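Local atomic coordinates of dimethyladenosine transferase, putative (Plasmodium falciparum, PDB entry 2H1R), a protein that probably transfers methyl groups from S-adenosyl-L-methionine to adenines of ribosomal RNA, as a member of the rRNA adenine N6-methyltransferase family. Residues A225-R229 and N230-N234. Residues are numbered along the deposited sequence; the frame is centred on the assembly and turned at random.
Sequences AIFKR and NAVLN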
loop_
_atom_site.group_PDB
_atom_site.type_symbol
_atom_site.label_atom_id
_atom_site.label_comp_id
_atom_site.label_asym_id
_atom_site.label_seq_id
_atom_site.Cartn_x
_atom_site.Cartn_y
_atom_site.Cartn_z
ATOM N N ALA A 225 -1.514 26.836 7.506
ATOM C CA ALA A 225 -2.069 26.620 8.849
ATOM C C ALA A 225 -1.454 25.422 9.571
ATOM O O ALA A 225 -1.315 25.433 10.787
ATOM C CB ALA A 225 -3.589 26.461 8.766
ATOM N N ILE A 226 -1.122 24.378 8.816
ATOM C CA ILE A 226 -0.454 23.174 9.368
ATOM C C ILE A 226 0.951 23.523 9.851
ATOM O O ILE A 226 1.306 23.260 10.996
ATOM C CB ILE A 226 -0.314 22.090 8.255
ATOM C CG1 ILE A 226 -1.701 21.627 7.733
ATOM C CG2 ILE A 226 0.549 20.896 8.742
ATOM C CD1 ILE A 226 -2.415 20.728 8.646
ATOM N N PHE A 227 1.741 24.120 8.973
ATOM C CA PHE A 227 3.179 24.343 9.241
ATOM C C PHE A 227 3.457 25.533 10.158
ATOM O O PHE A 227 4.561 25.637 10.733
ATOM C CB PHE A 227 3.987 24.420 7.921
ATOM C CG PHE A 227 4.257 23.073 7.321
ATOM C CD1 PHE A 227 5.346 22.326 7.735
ATOM C CD2 PHE A 227 3.360 22.507 6.378
ATOM C CE1 PHE A 227 5.580 21.050 7.191
ATOM C CE2 PHE A 227 3.564 21.229 5.858
ATOM C CZ PHE A 227 4.705 20.503 6.266
ATOM N N LYS A 228 2.496 26.439 10.316
ATOM C CA LYS A 228 2.748 27.588 11.213
ATOM C C LYS A 228 2.604 27.220 12.677
ATOM O O LYS A 228 2.980 27.998 13.554
ATOM C CB LYS A 228 1.871 28.803 10.851
ATOM C CG LYS A 228 0.472 28.714 11.445
ATOM C CD LYS A 228 -0.474 29.640 10.710
ATOM C CE LYS A 228 -1.863 29.614 11.313
ATOM N NZ LYS A 228 -2.641 30.592 10.534
ATOM N N ARG A 229 2.045 26.049 12.961
ATOM C CA ARG A 229 1.829 25.656 14.350
ATOM C C ARG A 229 3.176 25.521 15.053
ATOM O O ARG A 229 4.105 24.947 14.493
ATOM C CB ARG A 229 1.075 24.342 14.428
ATOM C CG ARG A 229 -0.383 24.515 14.057
ATOM C CD ARG A 229 -1.110 25.048 15.279
ATOM N NE ARG A 229 -1.399 23.964 16.200
ATOM C CZ ARG A 229 -2.625 23.498 16.436
ATOM N NH1 ARG A 229 -3.676 24.057 15.845
ATOM N NH2 ARG A 229 -2.798 22.491 17.293
ATOM N N ASN A 230 3.257 26.054 16.268
ATOM C CA ASN A 230 4.516 26.138 17.006
ATOM C C ASN A 230 5.092 24.758 17.270
ATOM O O ASN A 230 6.316 24.573 17.182
ATOM C CB ASN A 230 4.325 26.921 18.308
ATOM C CG ASN A 230 5.613 27.494 18.830
ATOM O OD1 ASN A 230 6.185 26.974 19.786
ATOM N ND2 ASN A 230 6.095 28.567 18.195
ATOM N N ALA A 231 4.236 23.799 17.579
ATOM C CA ALA A 231 4.704 22.420 17.846
ATOM C C ALA A 231 5.353 21.761 16.620
ATOM O O ALA A 231 6.353 21.055 16.758
ATOM C CB ALA A 231 3.607 21.580 18.387
ATOM N N VAL A 232 4.833 22.059 15.430
ATOM C CA VAL A 232 5.368 21.527 14.165
ATOM C C VAL A 232 6.687 22.211 13.894
ATOM O O VAL A 232 7.662 21.542 13.602
ATOM C CB VAL A 232 4.397 21.750 12.964
ATOM C CG1 VAL A 232 5.050 21.354 11.614
ATOM C CG2 VAL A 232 3.131 20.950 13.176
ATOM N N LEU A 233 6.715 23.546 13.979
ATOM C CA LEU A 233 7.972 24.290 13.790
ATOM C C LEU A 233 9.087 23.866 14.762
ATOM O O LEU A 233 10.272 23.814 14.373
ATOM C CB LEU A 233 7.748 25.810 13.855
ATOM C CG LEU A 233 6.835 26.374 12.788
ATOM C CD1 LEU A 233 6.504 27.771 13.237
ATOM C CD2 LEU A 233 7.543 26.376 11.401
ATOM N N ASN A 234 8.727 23.576 16.021
ATOM C CA ASN A 234 9.731 23.196 17.020
ATOM C C ASN A 234 10.304 21.832 16.656
ATOM O O ASN A 234 11.555 21.629 16.692
ATOM C CB ASN A 234 9.132 23.153 18.445
ATOM C CG ASN A 234 8.985 24.538 19.064
ATOM O OD1 ASN A 234 9.483 25.529 18.535
ATOM N ND2 ASN A 234 8.278 24.612 20.179
#
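Val232 and Leu233 fold back against Phe227 and Arg229 in a local contact round the tight turn that joins helix 223-227 to helix 230-246, in the helical part of the chain, well away from the seven-stranded sheet. Arg229 holds the N-cap position of the second helix, and its carbonyl O begins the helical bonding. Leu233 N donates to that O at 3.0 Å, almost straight at 176° and with the donor close to the line of the carbonyl; Val232 N reaches the same O only by a weak, bent bond of 3.1 Å. The two gamma methyls of Val232 take different partners. CG1, anti to the backbone N (chi1 173°), lies 4.0 Å from Phe227 CD1 and meets that ring obliquely, while CG2 rests 3.7 Å from Ile226 O. The branch of Leu233 reaches the two carbonyls that precede that of Arg229: CD2 comes within 3.1 Å of Phe227 O, an unusually short approach for carbon to oxygen, and CD1 within 3.5 Å of Lys228 O. The Phe227 ring continues inward to Leu211 and Cys215 of helix 205-216, Leu261 and Phe289, and Leu233 touches Lys257 of helix 256-266. The exposed Arg229 side chain touches Arg218, and its guanidinium end runs off from helix 230-246. Two consecutive helices linked by a short interhelical turn, with Arg229 as N-cap of the second and apolar side chains packed at the joint, belong to the all-helical C-terminal part of this rRNA adenine dimethylase-family chain.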